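Local atomic coordinates of alpha-glucosidase (Bacteroides thetaiotaomicron, PDB entry 5XFM), a protein that hydrolyses glycosides as a family 97 glycoside hydrolase, acting as a bifunctional beta-L-arabinopyranosidase and alpha-galactosidase. Residues A[206-212]-A[259-265]; A[318-322]-A[350-356]; A[326-332]-A[355-361]. The protein carries 1 engineered substitution. All blocks are in the same frame, centred on the assembly; numbering follows the deposited sequence.

Contact 1: residues A[206-212]-A[259-265]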
loop_
_atom_site.group_PDB
_atom_site.type_symbol
_atom_site.label_atom_id
_atom_site.label_comp_id
_atom_site.label_asym_id
_atom_site.label_seq_id
_atom_site.Cartn_x
_atom_site.Cartn_y
_atom_site.Cartn_z
ATOM N N TRP A 206 -12.952 -4.370 14.290
ATOM C CA TRP A 206 -11.958 -4.719 13.285
ATOM C C TRP A 206 -10.513 -4.536 13.752
ATOM O O TRP A 206 -10.197 -3.634 14.538
ATOM C CB TRP A 206 -12.183 -3.882 12.017
ATOM C CG TRP A 206 -13.576 -3.967 11.455
ATOM C CD1 TRP A 206 -14.669 -3.251 11.853
ATOM C CD2 TRP A 206 -14.025 -4.830 10.401
ATOM N NE1 TRP A 206 -15.765 -3.606 11.106
ATOM C CE2 TRP A 206 -15.395 -4.573 10.206
ATOM C CE3 TRP A 206 -13.396 -5.789 9.597
ATOM C CZ2 TRP A 206 -16.153 -5.246 9.241
ATOM C CZ3 TRP A 206 -14.146 -6.452 8.639
ATOM C CH2 TRP A 206 -15.511 -6.178 8.473
ATOM N N VAL A 207 -9.640 -5.385 13.220
ATOM C CA VAL A 207 -8.203 -5.300 13.457
ATOM C C VAL A 207 -7.399 -5.429 12.149
ATOM O O VAL A 207 -7.613 -6.348 11.381
ATOM C CB VAL A 207 -7.738 -6.389 14.431
ATOM C CG1 VAL A 207 -6.214 -6.408 14.519
ATOM C CG2 VAL A 207 -8.369 -6.185 15.815
ATOM N N LEU A 208 -6.487 -4.498 11.895
ATOM C CA LEU A 208 -5.567 -4.590 10.765
ATOM C C LEU A 208 -4.122 -4.731 11.238
ATOM O O LEU A 208 -3.590 -3.845 11.909
ATOM C CB LEU A 208 -5.690 -3.360 9.875
ATOM C CG LEU A 208 -4.829 -3.358 8.609
ATOM C CD1 LEU A 208 -5.379 -4.298 7.527
ATOM C CD2 LEU A 208 -4.655 -1.940 8.083
ATOM N N VAL A 209 -3.494 -5.847 10.887
ATOM C CA VAL A 209 -2.110 -6.127 11.269
ATOM C C VAL A 209 -1.150 -5.798 10.128
ATOM O O VAL A 209 -1.347 -6.245 8.999
ATOM C CB VAL A 209 -1.941 -7.607 11.673
ATOM C CG1 VAL A 209 -0.484 -7.961 11.873
ATOM C CG2 VAL A 209 -2.760 -7.909 12.929
ATOM N N SER A 210 -0.122 -5.004 10.408
ATOM C CA SER A 210 0.880 -4.719 9.383
ATOM C C SER A 210 2.244 -4.437 9.999
ATOM O O SER A 210 2.484 -4.755 11.157
ATOM C CB SER A 210 0.442 -3.542 8.512
ATOM O OG SER A 210 1.129 -3.553 7.272
ATOM N N GLU A 211 3.144 -3.858 9.216
ATOM C CA GLU A 211 4.433 -3.437 9.749
ATOM C C GLU A 211 4.931 -2.221 8.979
ATOM O O GLU A 211 4.614 -2.048 7.795
ATOM C CB GLU A 211 5.458 -4.575 9.678
ATOM C CG GLU A 211 6.051 -4.783 8.297
ATOM C CD GLU A 211 7.108 -5.867 8.256
ATOM O OE1 GLU A 211 7.739 -6.128 9.301
ATOM O OE2 GLU A 211 7.299 -6.459 7.168
ATOM N N THR A 212 5.714 -1.382 9.646
ATOM C CA THR A 212 6.268 -0.207 8.983
ATOM C C THR A 212 7.686 0.102 9.451
ATOM O O THR A 212 8.135 -0.393 10.492
ATOM C CB THR A 212 5.381 1.027 9.215
ATOM O OG1 THR A 212 5.842 2.111 8.399
ATOM C CG2 THR A 212 5.416 1.437 10.682
ATOM N N PRO A 259 11.788 -3.353 13.014
ATOM C CA PRO A 259 10.735 -2.462 12.512
ATOM C C PRO A 259 9.517 -2.436 13.433
ATOM O O PRO A 259 9.461 -3.177 14.418
ATOM C CB PRO A 259 10.369 -3.070 11.158
ATOM C CG PRO A 259 11.555 -3.878 10.762
ATOM C CD PRO A 259 12.157 -4.384 12.032
ATOM N N TRP A 260 8.556 -1.573 13.124
ATOM C CA TRP A 260 7.352 -1.467 13.930
ATOM C C TRP A 260 6.300 -2.485 13.477
ATOM O O TRP A 260 6.008 -2.597 12.289
ATOM C CB TRP A 260 6.783 -0.051 13.852
ATOM C CG TRP A 260 7.715 1.000 14.391
ATOM C CD1 TRP A 260 8.670 1.686 13.688
ATOM C CD2 TRP A 260 7.791 1.479 15.741
ATOM N NE1 TRP A 260 9.333 2.560 14.517
ATOM C CE2 TRP A 260 8.810 2.457 15.780
ATOM C CE3 TRP A 260 7.095 1.185 16.917
ATOM C CZ2 TRP A 260 9.149 3.136 16.950
ATOM C CZ3 TRP A 260 7.436 1.863 18.080
ATOM C CH2 TRP A 260 8.455 2.825 18.085
ATOM N N ARG A 261 5.759 -3.238 14.428
ATOM C CA ARG A 261 4.591 -4.083 14.207
ATOM C C ARG A 261 3.360 -3.224 14.487
ATOM O O ARG A 261 3.297 -2.576 15.534
ATOM C CB ARG A 261 4.614 -5.269 15.158
ATOM C CG ARG A 261 5.955 -5.973 15.255
ATOM C CD ARG A 261 6.324 -6.623 13.973
ATOM N NE ARG A 261 7.697 -7.122 13.936
ATOM C CZ ARG A 261 8.483 -6.999 12.869
ATOM N NH1 ARG A 261 8.045 -6.361 11.787
ATOM N NH2 ARG A 261 9.714 -7.477 12.890
ATOM N N THR A 262 2.379 -3.222 13.594
ATOM C CA THR A 262 1.256 -2.301 13.751
ATOM C C THR A 262 -0.099 -2.996 13.851
ATOM O O THR A 262 -0.407 -3.928 13.100
ATOM C CB THR A 262 1.200 -1.288 12.590
ATOM O OG1 THR A 262 0.810 -1.957 11.384
ATOM C CG2 THR A 262 2.570 -0.627 12.387
ATOM N N ILE A 263 -0.911 -2.509 14.783
ATOM C CA ILE A 263 -2.255 -3.014 15.007
ATOM C C ILE A 263 -3.268 -1.871 14.986
ATOM O O ILE A 263 -3.309 -1.056 15.904
ATOM C CB ILE A 263 -2.368 -3.740 16.355
ATOM C CG1 ILE A 263 -1.213 -4.724 16.541
ATOM C CG2 ILE A 263 -3.718 -4.433 16.480
ATOM C CD1 ILE A 263 -1.144 -5.318 17.940
ATOM N N THR A 264 -4.066 -1.794 13.930
ATOM C CA THR A 264 -5.099 -0.773 13.842
ATOM C C THR A 264 -6.417 -1.390 14.282
ATOM O O THR A 264 -6.917 -2.307 13.649
ATOM C CB THR A 264 -5.226 -0.222 12.411
ATOM O OG1 THR A 264 -3.975 0.345 12.010
ATOM C CG2 THR A 264 -6.318 0.836 12.327
ATOM N N VAL A 265 -6.981 -0.907 15.375
ATOM C CA VAL A 265 -8.123 -1.595 15.970
ATOM C C VAL A 265 -9.264 -0.610 16.205
ATOM O O VAL A 265 -9.030 0.546 16.550
ATOM C CB VAL A 265 -7.710 -2.318 17.274
ATOM C CG1 VAL A 265 -6.740 -1.471 18.062
ATOM C CG2 VAL A 265 -8.932 -2.708 18.117
HETATM O O HOH W 1 -1.996 -1.494 11.358
#

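Contact 2: residues A[318-322]-A[350-356]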
loop_
_atom_site.group_PDB
_atom_site.type_symbol
_atom_site.label_atom_id
_atom_site.label_comp_id
_atom_site.label_asym_id
_atom_site.label_seq_id
_atom_site.Cartn_x
_atom_site.Cartn_y
_atom_site.Cartn_z
ATOM N N ILE A 318 2.145 10.734 -25.981
ATOM C CA ILE A 318 2.645 12.031 -25.551
ATOM C C ILE A 318 1.660 13.130 -25.957
ATOM O O ILE A 318 1.324 14.017 -25.163
ATOM C CB ILE A 318 4.041 12.303 -26.151
ATOM C CG1 ILE A 318 5.096 11.468 -25.418
ATOM C CG2 ILE A 318 4.389 13.776 -26.076
ATOM C CD1 ILE A 318 6.439 11.437 -26.104
ATOM N N ASP A 319 1.189 13.049 -27.199
ATOM C CA ASP A 319 0.171 13.960 -27.715
ATOM C C ASP A 319 -1.111 13.868 -26.902
ATOM O O ASP A 319 -1.748 14.879 -26.614
ATOM C CB ASP A 319 -0.137 13.658 -29.188
ATOM C CG ASP A 319 0.949 14.143 -30.131
ATOM O OD1 ASP A 319 1.788 14.972 -29.717
ATOM O OD2 ASP A 319 0.963 13.688 -31.295
ATOM N N PHE A 320 -1.489 12.642 -26.556
ATOM C CA PHE A 320 -2.693 12.386 -25.773
ATOM C C PHE A 320 -2.547 13.002 -24.384
ATOM O O PHE A 320 -3.480 13.607 -23.865
ATOM C CB PHE A 320 -2.969 10.877 -25.689
ATOM C CG PHE A 320 -4.218 10.526 -24.930
ATOM C CD1 PHE A 320 -5.407 11.189 -25.177
ATOM C CD2 PHE A 320 -4.206 9.524 -23.976
ATOM C CE1 PHE A 320 -6.561 10.865 -24.480
ATOM C CE2 PHE A 320 -5.359 9.200 -23.272
ATOM C CZ PHE A 320 -6.536 9.874 -23.526
ATOM N N ALA A 321 -1.373 12.850 -23.781
ATOM C CA ALA A 321 -1.099 13.491 -22.496
ATOM C C ALA A 321 -1.246 15.001 -22.620
ATOM O O ALA A 321 -1.867 15.640 -21.781
ATOM C CB ALA A 321 0.291 13.130 -21.996
ATOM N N SER A 322 -0.684 15.565 -23.684
ATOM C CA SER A 322 -0.794 17.000 -23.920
ATOM C C SER A 322 -2.252 17.447 -24.035
ATOM O O SER A 322 -2.649 18.458 -23.454
ATOM C CB SER A 322 -0.029 17.391 -25.182
ATOM O OG SER A 322 0.068 18.795 -25.289
ATOM N N TYR A 350 10.473 16.266 -27.735
ATOM C CA TYR A 350 9.138 16.375 -28.303
ATOM C C TYR A 350 8.096 16.507 -27.191
ATOM O O TYR A 350 7.224 17.375 -27.248
ATOM C CB TYR A 350 8.826 15.154 -29.174
ATOM C CG TYR A 350 7.448 15.187 -29.801
ATOM C CD1 TYR A 350 7.210 15.916 -30.962
ATOM C CD2 TYR A 350 6.383 14.512 -29.220
ATOM C CE1 TYR A 350 5.951 15.955 -31.538
ATOM C CE2 TYR A 350 5.122 14.550 -29.782
ATOM C CZ TYR A 350 4.911 15.271 -30.944
ATOM O OH TYR A 350 3.657 15.310 -31.509
ATOM N N ALA A 351 8.201 15.653 -26.175
ATOM C CA ALA A 351 7.301 15.705 -25.023
ATOM C C ALA A 351 7.371 17.043 -24.293
ATOM O O ALA A 351 6.342 17.594 -23.883
ATOM C CB ALA A 351 7.610 14.567 -24.059
ATOM N N ARG A 352 8.586 17.557 -24.116
ATOM C CA ARG A 352 8.777 18.832 -23.425
ATOM C C ARG A 352 8.146 19.987 -24.201
ATOM O O ARG A 352 7.569 20.897 -23.611
ATOM C CB ARG A 352 10.264 19.115 -23.193
ATOM C CG ARG A 352 10.525 20.486 -22.579
ATOM C CD ARG A 352 11.866 20.577 -21.857
ATOM N NE ARG A 352 12.007 19.529 -20.851
ATOM C CZ ARG A 352 12.896 18.544 -20.910
ATOM N NH1 ARG A 352 13.764 18.492 -21.910
ATOM N NH2 ARG A 352 12.946 17.634 -19.948
ATOM N N ASP A 353 8.248 19.947 -25.526
ATOM C CA ASP A 353 7.631 20.988 -26.344
ATOM C C ASP A 353 6.100 20.952 -26.221
ATOM O O ASP A 353 5.420 21.942 -26.489
ATOM C CB ASP A 353 8.056 20.857 -27.808
ATOM C CG ASP A 353 7.422 21.916 -28.695
ATOM O OD1 ASP A 353 7.606 23.118 -28.404
ATOM O OD2 ASP A 353 6.734 21.553 -29.673
ATOM N N LYS A 354 5.562 19.800 -25.830
ATOM C CA LYS A 354 4.120 19.650 -25.653
ATOM C C LYS A 354 3.705 19.800 -24.184
ATOM O O LYS A 354 2.544 19.581 -23.832
ATOM C CB LYS A 354 3.653 18.290 -26.191
ATOM C CG LYS A 354 4.013 18.013 -27.647
ATOM C CD LYS A 354 3.175 18.843 -28.605
ATOM C CE LYS A 354 3.522 18.532 -30.048
ATOM N NZ LYS A 354 4.940 18.880 -30.353
ATOM N N GLY A 355 4.653 20.178 -23.330
ATOM C CA GLY A 355 4.381 20.346 -21.909
ATOM C C GLY A 355 4.208 19.017 -21.191
ATOM O O GLY A 355 3.421 18.903 -20.254
ATOM N N VAL A 356 4.973 18.020 -21.627
ATOM C CA VAL A 356 4.883 16.661 -21.106
ATOM C C VAL A 356 6.278 16.168 -20.722
ATOM O O VAL A 356 7.249 16.417 -21.436
ATOM C CB VAL A 356 4.273 15.686 -22.156
ATOM C CG1 VAL A 356 4.398 14.235 -21.698
ATOM C CG2 VAL A 356 2.821 16.036 -22.450
#

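Contact 3: residues A[326-332]-A[355-361]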
loop_
_atom_site.group_PDB
_atom_site.type_symbol
_atom_site.label_atom_id
_atom_site.label_comp_id
_atom_site.label_asym_id
_atom_site.label_seq_id
_atom_site.Cartn_x
_atom_site.Cartn_y
_atom_site.Cartn_z
ATOM N N TYR A 326 -2.171 16.295 -19.137
ATOM C CA TYR A 326 -1.490 15.438 -18.173
ATOM C C TYR A 326 -0.008 15.778 -18.098
ATOM O O TYR A 326 0.605 16.162 -19.100
ATOM C CB TYR A 326 -1.683 13.958 -18.518
ATOM C CG TYR A 326 -3.000 13.391 -18.029
ATOM C CD1 TYR A 326 -3.992 14.224 -17.522
ATOM C CD2 TYR A 326 -3.240 12.022 -18.047
ATOM C CE1 TYR A 326 -5.191 13.712 -17.068
ATOM C CE2 TYR A 326 -4.437 11.501 -17.593
ATOM C CZ TYR A 326 -5.407 12.351 -17.105
ATOM O OH TYR A 326 -6.598 11.840 -16.652
ATOM N N GLU A 327 0.551 15.643 -16.898
ATOM C CA GLU A 327 1.944 15.995 -16.638
ATOM C C GLU A 327 2.944 15.001 -17.204
ATOM O O GLU A 327 4.062 15.378 -17.554
ATOM C CB GLU A 327 2.192 16.157 -15.135
ATOM C CG GLU A 327 1.502 17.352 -14.503
ATOM C CD GLU A 327 0.001 17.185 -14.386
ATOM O OE1 GLU A 327 -0.449 16.069 -14.048
ATOM O OE2 GLU A 327 -0.728 18.170 -14.631
ATOM N N TYR A 328 2.569 13.730 -17.255
ATOM C CA TYR A 328 3.539 12.692 -17.584
ATOM C C TYR A 328 3.074 11.725 -18.664
ATOM O O TYR A 328 1.885 11.629 -18.977
ATOM C CB TYR A 328 3.923 11.919 -16.317
ATOM C CG TYR A 328 4.580 12.804 -15.274
ATOM C CD1 TYR A 328 5.823 13.385 -15.511
ATOM C CD2 TYR A 328 3.941 13.094 -14.077
ATOM C CE1 TYR A 328 6.418 14.206 -14.574
ATOM C CE2 TYR A 328 4.528 13.916 -13.133
ATOM C CZ TYR A 328 5.763 14.469 -13.387
ATOM O OH TYR A 328 6.345 15.289 -12.453
ATOM N N ALA A 329 4.055 11.059 -19.264
ATOM C CA ALA A 329 3.831 9.888 -20.089
ATOM C C ALA A 329 4.798 8.788 -19.659
ATOM O O ALA A 329 6.009 9.008 -19.579
ATOM C CB ALA A 329 4.011 10.214 -21.570
ATOM N N LEU A 330 4.258 7.609 -19.374
ATOM C CA LEU A 330 5.060 6.454 -18.982
ATOM C C LEU A 330 5.390 5.577 -20.185
ATOM O O LEU A 330 4.492 5.087 -20.864
ATOM C CB LEU A 330 4.327 5.625 -17.925
ATOM C CG LEU A 330 4.875 4.216 -17.662
ATOM C CD1 LEU A 330 6.327 4.243 -17.171
ATOM C CD2 LEU A 330 3.983 3.468 -16.678
ATOM N N ILE A 331 6.680 5.406 -20.460
ATOM C CA ILE A 331 7.124 4.502 -21.515
ATOM C C ILE A 331 7.579 3.191 -20.878
ATOM O O ILE A 331 8.491 3.184 -20.051
ATOM C CB ILE A 331 8.258 5.124 -22.359
ATOM C CG1 ILE A 331 7.789 6.448 -22.979
ATOM C CG2 ILE A 331 8.723 4.150 -23.434
ATOM C CD1 ILE A 331 8.820 7.111 -23.892
ATOM N N ASP A 332 6.945 2.083 -21.264
ATOM C CA ASP A 332 7.071 0.832 -20.514
ATOM C C ASP A 332 8.191 -0.058 -21.063
ATOM O O ASP A 332 9.065 0.420 -21.786
ATOM C CB ASP A 332 5.735 0.088 -20.518
ATOM C CG ASP A 332 5.441 -0.608 -19.187
ATOM O OD1 ASP A 332 6.026 -1.674 -18.887
ATOM O OD2 ASP A 332 4.602 -0.073 -18.436
ATOM N N GLY A 355 4.653 20.178 -23.330
ATOM C CA GLY A 355 4.381 20.346 -21.909
ATOM C C GLY A 355 4.208 19.017 -21.191
ATOM O O GLY A 355 3.421 18.903 -20.254
ATOM N N VAL A 356 4.973 18.020 -21.627
ATOM C CA VAL A 356 4.883 16.661 -21.106
ATOM C C VAL A 356 6.278 16.168 -20.722
ATOM O O VAL A 356 7.249 16.417 -21.436
ATOM C CB VAL A 356 4.273 15.686 -22.156
ATOM C CG1 VAL A 356 4.398 14.235 -21.698
ATOM C CG2 VAL A 356 2.821 16.036 -22.450
ATOM N N GLU A 357 6.376 15.468 -19.596
ATOM C CA GLU A 357 7.634 14.864 -19.177
ATOM C C GLU A 357 7.479 13.353 -19.062
ATOM O O GLU A 357 6.358 12.846 -19.004
ATOM C CB GLU A 357 8.088 15.490 -17.856
ATOM C CG GLU A 357 8.805 16.821 -18.060
ATOM C CD GLU A 357 8.753 17.708 -16.842
ATOM O OE1 GLU A 357 7.718 17.680 -16.144
ATOM O OE2 GLU A 357 9.737 18.433 -16.581
ATOM N N LEU A 358 8.595 12.629 -19.029
ATOM C CA LEU A 358 8.534 11.171 -19.119
ATOM C C LEU A 358 8.938 10.401 -17.861
ATOM O O LEU A 358 9.773 10.840 -17.070
ATOM C CB LEU A 358 9.406 10.682 -20.278
ATOM C CG LEU A 358 9.134 11.263 -21.659
ATOM C CD1 LEU A 358 10.058 10.610 -22.656
ATOM C CD2 LEU A 358 7.683 11.034 -22.044
ATOM N N PHE A 359 8.305 9.245 -17.694
ATOM C CA PHE A 359 8.773 8.206 -16.784
ATOM C C PHE A 359 9.269 7.063 -17.645
ATOM O O PHE A 359 8.617 6.705 -18.631
ATOM C CB PHE A 359 7.660 7.720 -15.859
ATOM C CG PHE A 359 7.479 8.543 -14.624
ATOM C CD1 PHE A 359 7.102 9.871 -14.711
ATOM C CD2 PHE A 359 7.619 7.969 -13.366
ATOM C CE1 PHE A 359 6.904 10.622 -13.575
ATOM C CE2 PHE A 359 7.418 8.718 -12.221
ATOM C CZ PHE A 359 7.062 10.045 -12.325
ATOM N N LEU A 360 10.418 6.496 -17.300
ATOM C CA LEU A 360 10.929 5.353 -18.046
ATOM C C LEU A 360 10.971 4.078 -17.202
ATOM O O LEU A 360 11.306 4.115 -16.007
ATOM C CB LEU A 360 12.318 5.656 -18.609
ATOM C CG LEU A 360 12.377 6.804 -19.617
ATOM C CD1 LEU A 360 13.774 6.936 -20.207
ATOM C CD2 LEU A 360 11.344 6.591 -20.716
ATOM N N TRP A 361 10.601 2.967 -17.845
ATOM C CA TRP A 361 10.589 1.629 -17.252
ATOM C C TRP A 361 11.983 1.018 -17.185
ATOM O O TRP A 361 12.741 1.053 -18.161
ATOM C CB TRP A 361 9.667 0.699 -18.058
ATOM C CG TRP A 361 9.388 -0.646 -17.419
ATOM C CD1 TRP A 361 8.294 -0.981 -16.664
ATOM C CD2 TRP A 361 10.186 -1.839 -17.510
ATOM N NE1 TRP A 361 8.372 -2.298 -16.268
ATOM C CE2 TRP A 361 9.521 -2.846 -16.774
ATOM C CE3 TRP A 361 11.397 -2.150 -18.132
ATOM C CZ2 TRP A 361 10.029 -4.138 -16.650
ATOM C CZ3 TRP A 361 11.901 -3.430 -18.001
ATOM C CH2 TRP A 361 11.219 -4.407 -17.266
HETATM O O HOH W 2 0.253 18.401 -20.315
HETATM O O HOH W 3 5.012 17.984 -16.220
#

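Contact 1: residues A[206-212]-A[259-265]
Glu211 and Arg261 face each other as a non-hydrogen-bonded pair, their side chains running alongside one another on the sheet face they share with Val207, Val209, Ile263 and Val265. Glu211 OE1 lies 2.5 Å from Arg261 NH1, a salt bridge at the guanidinium edge whose hydrogen bond is weak, the N-H being badly aimed (115°), with carboxylate and guanidinium planes 43° apart. The Arg261 chain bends at chi2 (-66°), which brings NH1 to the Glu211 carboxylate. Farther along this face Val207 CG1 meets Ile263 CG2 at 3.7 Å, the two side chains pointing the same way. On the other face Thr212 CG2 packs on Trp260 CB (3.8 Å) and, at about a right angle, on Thr262 CG2. A water there donates to Leu208 O and Thr264 OG1 and sits 2.8 Å from Thr262 OG1, so a backbone carbonyl and two threonine hydroxyls share one water. Three pairs of backbone bonds hold this register: Leu208 with Thr264, Ser210 with Thr262 and Thr212 with Trp260. In the second shell both ions have further partners: Glu142 pairs with Arg261 NH2, while Arg439 and the Ser221 amide bind Glu211 OE2. Asp121 OD2 is hydrogen-bonded to Thr264 OG1, and strand 47-59 covers Val207 and Ile263. Regular antiparallel pairing of this kind, between central strands of a large sheet, is characteristic of the galactose-mutarotase-like N-terminal beta-sandwich of family 97.

Contact 2: residues A[318-322]-A[350-356]
Ile318, Ser322 and their neighbours on helix 311-324 pack against the C-terminal end of helix 341-353 and the turn after it, a contact between neighbouring outer helices of the TIM barrel. The second helix closes in a Schellman motif: Gly355, with positive phi, is its C-prime residue, Val356 N returns to Ala351 O and Gly355 N to Arg352 O. This turn brings Val356 against the first helix. The buried part is apolar. Ile318 CG2 reaches Ala351 CA at 3.6 Å and also touches Tyr350 CD2, while Ile318 CD1 rests on Ala351 CB. Val356 CG2 fits against the first helix between Ala321 CB, 3.9 Å away, and the backbone at Ile318 O and Ser322 N; its position anti to the carbonyl carbon, with CG1 anti to N (chi1 170°), turns this methyl to that helix. Beneath the helices, strand 295-299 meets Ala321 through Thr298. On the partly exposed side the contact turns polar. Ser322 OG donates to Lys354 O at 3.0 Å, in the carbonyl plane and on a lone pair, gripping a carbonyl of the helix-ending turn. Lys354 CG lies over one face of the Tyr350 ring, offset toward its rim, while Lys354 NZ makes a salt bridge, with a weak hydrogen bond, to Asp353 OD2. Tyr350 extends its ring toward the first helix, where its hydroxyl meets a carboxylate turned 55° from the ring plane: Tyr350 OH donates to the syn lone pair of Asp319 OD1 at 2.6 Å.

Contact 3: residues A[326-332]-A[355-361]
The Tyr328 ring is covered on both faces: Phe359 CE1 stands over the centre of one, and CB of the preceding Glu327 lies against the other, offset toward the rim. Phe359 presents its edge, so the pair is T-shaped, with centroids 4.9 Å apart and planes at 77°; Glu357 O sits at the tyrosine's edge. Tyr328 OH is hydrogen-bonded to Arg293 O. With an alanine here, the Phe359 edge would probably lose the ring face it meets, and Arg293 O its hydroxyl partner. At the far end, Asp332 OD1 lies over one face of the Trp361 indole, 3.3 Å from Trp361 CD1, while Asp332 OD2 accepts from Trp299 NE1. On the opposite side of the sheet Ala329 CB meets Leu358 CD2 at 3.8 Å, and Ile331 and Leu360 run side by side. Ile331 CG1 is anti to the carbonyl carbon (chi1 -58°), and the chain continues extended to bring CD1 within 3.9 Å of Leu358 CD1. Five backbone bonds join the parallel strands, from Glu357 N to Glu327 O at 3.1 Å through to Trp361 N to Ile331 O. One water donates to both Glu327 O and Glu357 OE1. These are adjacent barrel strands joined by a beta-alpha-beta crossover through helix 341-353, whose Met344, Leu347 and Val348 cover Ile331 and Leu358; strands 295-299 and 399-403 continue the sheet beyond 328-331 and 357-363 respectively.

Overall arrangement
Contacts 2 and 3 form one continuous piece of the TIM barrel: their centres are 9 Å apart, they share Gly355 and Val356, and their segments alternate along the chain. Each helix of contact 2 leads directly into a strand of contact 3, and the two layers touch where Ala351 CB meets Leu358 CD2 at 4.1 Å. Contact 1 belongs to the N-terminal sheet, on the opposite side of the chain's centre, with its centre 35 Å from that of contact 3 and 42 Å from that of contact 2. Calcium is bound by Glu174, Glu452 and Glu458; contact 3 approaches this site through the Trp361 side chain, about 8 Å from the metal.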